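Local coordinates for putative uncharacterized protein (Ustilago maydis, PDB 4GNX) that forms part of the heterotrimeric replication protein A and binds single-stranded DNA through OB-fold domains, at residues V175-W180 and R212-M216; Q161-L165 and G262-G266. One frame throughout, in Å; residues are numbered along the deposited sequence.

Interaction 1: residues V175-W180 and R212-M216; sequences VKLTLW and RSLSM. With nucleotides of chain G.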
loop_
_atom_site.group_PDB
_atom_site.type_symbol
_atom_site.label_atom_id
_atom_site.label_comp_id
_atom_site.label_asym_id
_atom_site.label_seq_id
_atom_site.Cartn_x
_atom_site.Cartn_y
_atom_site.Cartn_z
ATOM N N VAL C 175 0.912 -10.206 -26.219
ATOM C CA VAL C 175 0.559 -9.379 -25.065
ATOM C C VAL C 175 0.379 -7.921 -25.492
ATOM O O VAL C 175 1.071 -7.446 -26.389
ATOM C CB VAL C 175 1.606 -9.508 -23.928
ATOM C CG1 VAL C 175 2.918 -8.821 -24.295
ATOM C CG2 VAL C 175 1.056 -8.957 -22.618
ATOM N N LYS C 176 -0.562 -7.225 -24.867
ATOM C CA LYS C 176 -0.771 -5.811 -25.167
ATOM C C LYS C 176 0.177 -4.917 -24.341
ATOM O O LYS C 176 0.462 -5.198 -23.171
ATOM C CB LYS C 176 -2.235 -5.403 -24.948
ATOM C CG LYS C 176 -3.255 -5.917 -25.964
ATOM C CD LYS C 176 -4.099 -7.046 -25.383
ATOM C CE LYS C 176 -5.573 -6.964 -25.793
ATOM N NZ LYS C 176 -5.835 -7.503 -27.153
ATOM N N LEU C 177 0.682 -3.856 -24.966
ATOM C CA LEU C 177 1.480 -2.857 -24.265
ATOM C C LEU C 177 0.994 -1.451 -24.600
ATOM O O LEU C 177 0.838 -1.101 -25.773
ATOM C CB LEU C 177 2.959 -2.998 -24.608
ATOM C CG LEU C 177 3.949 -2.106 -23.834
ATOM C CD1 LEU C 177 5.291 -2.814 -23.712
ATOM C CD2 LEU C 177 4.133 -0.717 -24.443
ATOM N N THR C 178 0.772 -0.643 -23.568
ATOM C CA THR C 178 0.321 0.738 -23.758
ATOM C C THR C 178 1.491 1.737 -23.807
ATOM O O THR C 178 2.395 1.675 -22.967
ATOM C CB THR C 178 -0.696 1.141 -22.661
ATOM O OG1 THR C 178 -1.953 0.489 -22.899
ATOM C CG2 THR C 178 -0.910 2.639 -22.620
ATOM N N LEU C 179 1.476 2.627 -24.801
ATOM C CA LEU C 179 2.335 3.812 -24.812
ATOM C C LEU C 179 1.523 4.996 -24.360
ATOM O O LEU C 179 0.340 5.096 -24.676
ATOM C CB LEU C 179 2.866 4.131 -26.209
ATOM C CG LEU C 179 3.550 3.046 -27.040
ATOM C CD1 LEU C 179 4.038 3.624 -28.355
ATOM C CD2 LEU C 179 4.696 2.407 -26.276
ATOM N N TRP C 180 2.162 5.910 -23.646
ATOM C CA TRP C 180 1.503 7.119 -23.208
ATOM C C TRP C 180 2.105 8.317 -23.866
ATOM O O TRP C 180 3.176 8.226 -24.469
ATOM C CB TRP C 180 1.634 7.262 -21.709
ATOM C CG TRP C 180 1.118 6.090 -20.910
ATOM C CD1 TRP C 180 1.858 5.062 -20.349
ATOM C CD2 TRP C 180 -0.275 5.810 -20.523
ATOM N NE1 TRP C 180 1.050 4.190 -19.677
ATOM C CE2 TRP C 180 -0.239 4.580 -19.738
ATOM C CE3 TRP C 180 -1.502 6.436 -20.744
ATOM C CZ2 TRP C 180 -1.388 4.008 -19.213
ATOM C CZ3 TRP C 180 -2.651 5.852 -20.205
ATOM C CH2 TRP C 180 -2.591 4.665 -19.461
ATOM N N ARG C 212 -2.394 -10.871 -18.150
ATOM C CA ARG C 212 -1.154 -10.095 -18.089
ATOM C C ARG C 212 -1.096 -9.098 -19.238
ATOM O O ARG C 212 -1.371 -9.447 -20.387
ATOM C CB ARG C 212 0.070 -11.011 -18.132
ATOM C CG ARG C 212 0.378 -11.718 -16.823
ATOM C CD ARG C 212 0.923 -10.733 -15.802
ATOM N NE ARG C 212 1.328 -11.364 -14.546
ATOM C CZ ARG C 212 0.515 -11.608 -13.524
ATOM N NH1 ARG C 212 -0.771 -11.294 -13.595
ATOM N NH2 ARG C 212 0.991 -12.179 -12.433
ATOM N N SER C 213 -0.755 -7.855 -18.910
ATOM C CA SER C 213 -0.577 -6.799 -19.900
ATOM C C SER C 213 0.467 -5.789 -19.435
ATOM O O SER C 213 0.826 -5.753 -18.253
ATOM C CB SER C 213 -1.904 -6.103 -20.209
ATOM O OG SER C 213 -2.453 -5.509 -19.049
ATOM N N LEU C 214 0.953 -4.982 -20.377
ATOM C CA LEU C 214 2.082 -4.088 -20.131
ATOM C C LEU C 214 1.753 -2.619 -20.314
ATOM O O LEU C 214 0.882 -2.253 -21.105
ATOM C CB LEU C 214 3.264 -4.461 -21.016
ATOM C CG LEU C 214 3.781 -5.882 -20.835
ATOM C CD1 LEU C 214 4.824 -6.210 -21.899
ATOM C CD2 LEU C 214 4.321 -6.101 -19.432
ATOM N N SER C 215 2.464 -1.790 -19.564
ATOM C CA SER C 215 2.347 -0.353 -19.653
ATOM C C SER C 215 3.695 0.286 -19.372
ATOM O O SER C 215 4.487 -0.239 -18.581
ATOM C CB SER C 215 1.323 0.157 -18.646
ATOM O OG SER C 215 1.477 1.551 -18.453
ATOM N N MET C 216 3.943 1.431 -20.003
ATOM C CA MET C 216 5.184 2.168 -19.781
ATOM C C MET C 216 5.112 3.148 -18.619
ATOM O O MET C 216 4.054 3.688 -18.310
ATOM C CB MET C 216 5.626 2.883 -21.053
ATOM C CG MET C 216 6.109 1.905 -22.109
ATOM S SD MET C 216 7.505 2.466 -23.118
ATOM C CE MET C 216 6.784 3.923 -23.882
ATOM P P DT G 6 0.106 4.400 -13.658
ATOM O OP1 DT G 6 -0.241 3.842 -12.326
ATOM O OP2 DT G 6 0.745 3.520 -14.673
ATOM O "O5'" DT G 6 -1.223 5.023 -14.281
ATOM C "C5'" DT G 6 -2.194 5.693 -13.448
ATOM C "C4'" DT G 6 -2.927 6.768 -14.220
ATOM O "O4'" DT G 6 -1.991 7.695 -14.820
ATOM C "C3'" DT G 6 -3.827 6.267 -15.349
ATOM O "O3'" DT G 6 -5.108 6.893 -15.251
ATOM C "C2'" DT G 6 -3.078 6.634 -16.619
ATOM C "C1'" DT G 6 -2.207 7.814 -16.217
ATOM N N1 DT G 6 -0.882 7.843 -16.880
ATOM C C2 DT G 6 -0.578 8.889 -17.722
ATOM O O2 DT G 6 -1.353 9.801 -17.961
ATOM N N3 DT G 6 0.674 8.827 -18.282
ATOM C C4 DT G 6 1.629 7.848 -18.086
ATOM O O4 DT G 6 2.711 7.927 -18.661
ATOM C C5 DT G 6 1.246 6.786 -17.186
ATOM C C7 DT G 6 2.219 5.684 -16.906
ATOM C C6 DT G 6 0.027 6.835 -16.637
ATOM P P DT G 7 -6.356 5.949 -14.945
ATOM O OP1 DT G 7 -7.531 6.788 -14.598
ATOM O OP2 DT G 7 -5.894 4.908 -13.990
ATOM O "O5'" DT G 7 -6.595 5.282 -16.373
ATOM C "C5'" DT G 7 -6.877 6.094 -17.533
ATOM C "C4'" DT G 7 -7.207 5.229 -18.729
ATOM O "O4'" DT G 7 -6.050 4.460 -19.126
ATOM C "C3'" DT G 7 -8.322 4.207 -18.521
ATOM O "O3'" DT G 7 -9.015 4.057 -19.760
ATOM C "C2'" DT G 7 -7.567 2.939 -18.162
ATOM C "C1'" DT G 7 -6.314 3.067 -19.012
ATOM N N1 DT G 7 -5.093 2.425 -18.485
ATOM C C2 DT G 7 -4.354 1.660 -19.357
ATOM O O2 DT G 7 -4.684 1.460 -20.512
ATOM N N3 DT G 7 -3.208 1.127 -18.820
ATOM C C4 DT G 7 -2.730 1.296 -17.535
ATOM O O4 DT G 7 -1.683 0.752 -17.196
ATOM C C5 DT G 7 -3.552 2.116 -16.676
ATOM C C7 DT G 7 -3.121 2.340 -15.261
ATOM C C6 DT G 7 -4.673 2.641 -17.189
#
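W180 and S215 meet at the DNA-binding end of two parallel strands, where the indole NE1 donates to S215 OG (2.9 Å, N-H...O angle 163°). The hydroxyl lies in the ring plane of W180, so the bond probably limits how the indole can turn. S215 presents this oxygen because OG stands opposite its own backbone N (chi1 163°). Both faces of the indole are covered: the T178 methyl CG2 sits 3.5 Å above the centre of one, while the thymine of DT6 of chain G lies over the other, its C5 displaced toward the rim. DT7 of chain G approaches near the six-membered ring, with its N3 3.4 Å from W180 CZ2.

On the other side of the strand pair the contacts are aliphatic. L177 crosses L214 at a slant, its CG 3.7 Å from L214 CB, whereas V175 and L214 are set almost at right angles. The bent chain of M216 passes its CG by L177 and lays its methyl CE alongside L179 CD2.

The backbones are joined by L214 N to K176 O (2.8 Å), T178 N to L214 O (2.9 Å) and a weak bond from M216 N to T178 O. This strand pairing belongs to an RPA OB domain: strand 174-180 lies between strands 159-168 and 213-217, and strand 213-217 pairs in turn with strand 198-207, whose F201, V204 and V206 pack against L177 and L214.

Interaction 2: residues Q161-L165 and G262-G266; sequences QKREL and GGGAG. With nucleotides of chain G.
E164 and A265 join a strand of the RPA OB fold to a glycine-rich loop that lies against the bound DNA. The loop's A265 N donates to E164 OE2 (2.8 Å, N-H...O angle 155°), approaching from above the carboxylate plane. K162 NZ, two residues earlier on the same strand, forms a salt bridge with that oxygen at 3.0 Å. The ammonium and the amide come from opposite faces of the carboxylate, so OE2 is gripped by two donors, which would be expected to favour its charged form.

The two side chains reach this point by different routes. E164 CG lies opposite the carbonyl carbon (chi1 -76°) and the chain then runs extended, bringing its CD and OE2 against the A265 methyl. K162 leaves with CG opposite the backbone N, and a bend at chi2 carries its tip toward G263, whose carbonyl O is 2.9 Å from NZ. T178, on the adjacent strand, packs against both side chains, and its hydroxyl bonds to A265 O.

Lysine and loop both address the nucleic acid. K162 NZ makes a weak hydrogen bond to O2 of DT7 of chain G, and G264 CA passes close to that nucleotide and to the sugar of DT8 of chain G. The loop backbone also holds the base of DT7 of chain G: its N3 donates to A265 O at 2.7 Å, with an N-H...O angle of 163°.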
loop_
_atom_site.group_PDB
_atom_site.type_symbol
_atom_site.label_atom_id
_atom_site.label_comp_id
_atom_site.label_asym_id
_atom_site.label_seq_id
_atom_site.Cartn_x
_atom_site.Cartn_y
_atom_site.Cartn_z
ATOM N N GLN C 161 -2.945 11.062 -23.996
ATOM C CA GLN C 161 -2.713 10.288 -25.224
ATOM C C GLN C 161 -2.291 8.858 -24.903
ATOM O O GLN C 161 -1.455 8.633 -24.031
ATOM C CB GLN C 161 -1.656 10.947 -26.123
ATOM C CG GLN C 161 -2.206 11.964 -27.118
ATOM C CD GLN C 161 -2.479 13.333 -26.503
ATOM O OE1 GLN C 161 -1.814 13.754 -25.548
ATOM N NE2 GLN C 161 -3.460 14.039 -27.060
ATOM N N LYS C 162 -2.851 7.902 -25.637
ATOM C CA LYS C 162 -2.648 6.492 -25.347
ATOM C C LYS C 162 -2.597 5.697 -26.646
ATOM O O LYS C 162 -3.307 6.027 -27.586
ATOM C CB LYS C 162 -3.808 6.004 -24.482
ATOM C CG LYS C 162 -3.575 4.667 -23.823
ATOM C CD LYS C 162 -4.851 3.862 -23.709
ATOM C CE LYS C 162 -4.508 2.385 -23.752
ATOM N NZ LYS C 162 -5.698 1.531 -23.524
ATOM N N ARG C 163 -1.757 4.665 -26.706
ATOM C CA ARG C 163 -1.783 3.728 -27.834
ATOM C C ARG C 163 -1.326 2.327 -27.425
ATOM O O ARG C 163 -0.525 2.174 -26.508
ATOM C CB ARG C 163 -0.976 4.255 -29.028
ATOM C CG ARG C 163 -0.753 3.226 -30.125
ATOM C CD ARG C 163 -0.040 3.799 -31.335
ATOM N NE ARG C 163 -0.995 4.412 -32.254
ATOM C CZ ARG C 163 -0.951 5.677 -32.647
ATOM N NH1 ARG C 163 0.025 6.473 -32.221
ATOM N NH2 ARG C 163 -1.879 6.139 -33.475
ATOM N N GLU C 164 -1.846 1.313 -28.118
ATOM C CA GLU C 164 -1.577 -0.081 -27.782
ATOM C C GLU C 164 -0.857 -0.835 -28.881
ATOM O O GLU C 164 -1.226 -0.745 -30.045
ATOM C CB GLU C 164 -2.869 -0.801 -27.413
ATOM C CG GLU C 164 -3.345 -0.427 -26.024
ATOM C CD GLU C 164 -4.304 -1.430 -25.432
ATOM O OE1 GLU C 164 -4.589 -2.456 -26.088
ATOM O OE2 GLU C 164 -4.767 -1.191 -24.295
ATOM N N LEU C 165 0.168 -1.584 -28.486
ATOM C CA LEU C 165 0.943 -2.417 -29.393
ATOM C C LEU C 165 0.738 -3.873 -29.030
ATOM O O LEU C 165 0.559 -4.204 -27.860
ATOM C CB LEU C 165 2.443 -2.115 -29.276
ATOM C CG LEU C 165 2.990 -0.732 -28.910
ATOM C CD1 LEU C 165 4.494 -0.818 -28.751
ATOM C CD2 LEU C 165 2.626 0.326 -29.935
ATOM N N GLY C 262 -11.488 -3.374 -26.337
ATOM C CA GLY C 262 -11.023 -2.030 -26.020
ATOM C C GLY C 262 -10.062 -1.915 -24.843
ATOM O O GLY C 262 -9.703 -2.916 -24.217
ATOM N N GLY C 263 -9.725 -0.671 -24.501
ATOM C CA GLY C 263 -8.433 -0.331 -23.929
ATOM C C GLY C 263 -7.969 -0.074 -22.512
ATOM O O GLY C 263 -8.081 1.045 -22.004
ATOM N N GLY C 264 -7.324 -1.085 -21.930
ATOM C CA GLY C 264 -6.630 -0.929 -20.654
ATOM C C GLY C 264 -5.326 -1.697 -20.481
ATOM O O GLY C 264 -5.031 -2.159 -19.377
ATOM N N ALA C 265 -4.536 -1.832 -21.550
ATOM C CA ALA C 265 -3.259 -2.560 -21.478
ATOM C C ALA C 265 -2.346 -1.987 -20.406
ATOM O O ALA C 265 -2.077 -0.789 -20.383
ATOM C CB ALA C 265 -2.548 -2.568 -22.816
ATOM N N GLY C 266 -1.894 -2.862 -19.511
ATOM C CA GLY C 266 -1.028 -2.487 -18.409
ATOM C C GLY C 266 -1.770 -2.163 -17.132
ATOM O O GLY C 266 -1.163 -2.121 -16.059
ATOM P P DT G 7 -6.356 5.949 -14.945
ATOM O OP1 DT G 7 -7.531 6.788 -14.598
ATOM O OP2 DT G 7 -5.894 4.908 -13.990
ATOM O "O5'" DT G 7 -6.595 5.282 -16.373
ATOM C "C5'" DT G 7 -6.877 6.094 -17.533
ATOM C "C4'" DT G 7 -7.207 5.229 -18.729
ATOM O "O4'" DT G 7 -6.050 4.460 -19.126
ATOM C "C3'" DT G 7 -8.322 4.207 -18.521
ATOM O "O3'" DT G 7 -9.015 4.057 -19.760
ATOM C "C2'" DT G 7 -7.567 2.939 -18.162
ATOM C "C1'" DT G 7 -6.314 3.067 -19.012
ATOM N N1 DT G 7 -5.093 2.425 -18.485
ATOM C C2 DT G 7 -4.354 1.660 -19.357
ATOM O O2 DT G 7 -4.684 1.460 -20.512
ATOM N N3 DT G 7 -3.208 1.127 -18.820
ATOM C C4 DT G 7 -2.730 1.296 -17.535
ATOM O O4 DT G 7 -1.683 0.752 -17.196
ATOM C C5 DT G 7 -3.552 2.116 -16.676
ATOM C C7 DT G 7 -3.121 2.340 -15.261
ATOM C C6 DT G 7 -4.673 2.641 -17.189
ATOM P P DT G 8 -10.597 3.827 -19.760
ATOM O OP1 DT G 8 -11.113 4.206 -21.100
ATOM O OP2 DT G 8 -11.178 4.467 -18.545
ATOM O "O5'" DT G 8 -10.683 2.244 -19.605
ATOM C "C5'" DT G 8 -10.645 1.387 -20.757
ATOM C "C4'" DT G 8 -10.754 -0.056 -20.327
ATOM O "O4'" DT G 8 -9.601 -0.405 -19.525
ATOM C "C3'" DT G 8 -11.946 -0.356 -19.427
ATOM O "O3'" DT G 8 -13.189 -0.454 -20.144
ATOM C "C2'" DT G 8 -11.477 -1.593 -18.686
ATOM C "C1'" DT G 8 -9.999 -1.281 -18.466
ATOM N N1 DT G 8 -9.678 -0.623 -17.171
ATOM C C2 DT G 8 -8.962 -1.339 -16.235
ATOM O O2 DT G 8 -8.578 -2.480 -16.418
ATOM N N3 DT G 8 -8.708 -0.661 -15.069
ATOM C C4 DT G 8 -9.094 0.626 -14.749
ATOM O O4 DT G 8 -8.790 1.101 -13.658
ATOM C C5 DT G 8 -9.847 1.316 -15.773
ATOM C C7 DT G 8 -10.310 2.715 -15.514
ATOM C C6 DT G 8 -10.097 0.666 -16.917
#

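Overall arrangement
Interactions 1 and 2 are adjacent, their centres about 6 Å apart, on the sheet of one OB domain and the loop lying against it. They meet in that sheet, where strands 159-168 and 174-180 are successive and antiparallel; L179 N probably bonds to R163 O between them. Along the chain, segment 161-165 comes first, followed by 175-180 and 212-216, with 262-266 last, so the sequence bridged by interaction 2 contains all of interaction 1. The late loop also touches interaction 1 directly, through a probable bond of G266 N to S213 OG. Strands and loop thus flank DT7 of chain G together, consistent with one continuous single-stranded DNA-binding surface.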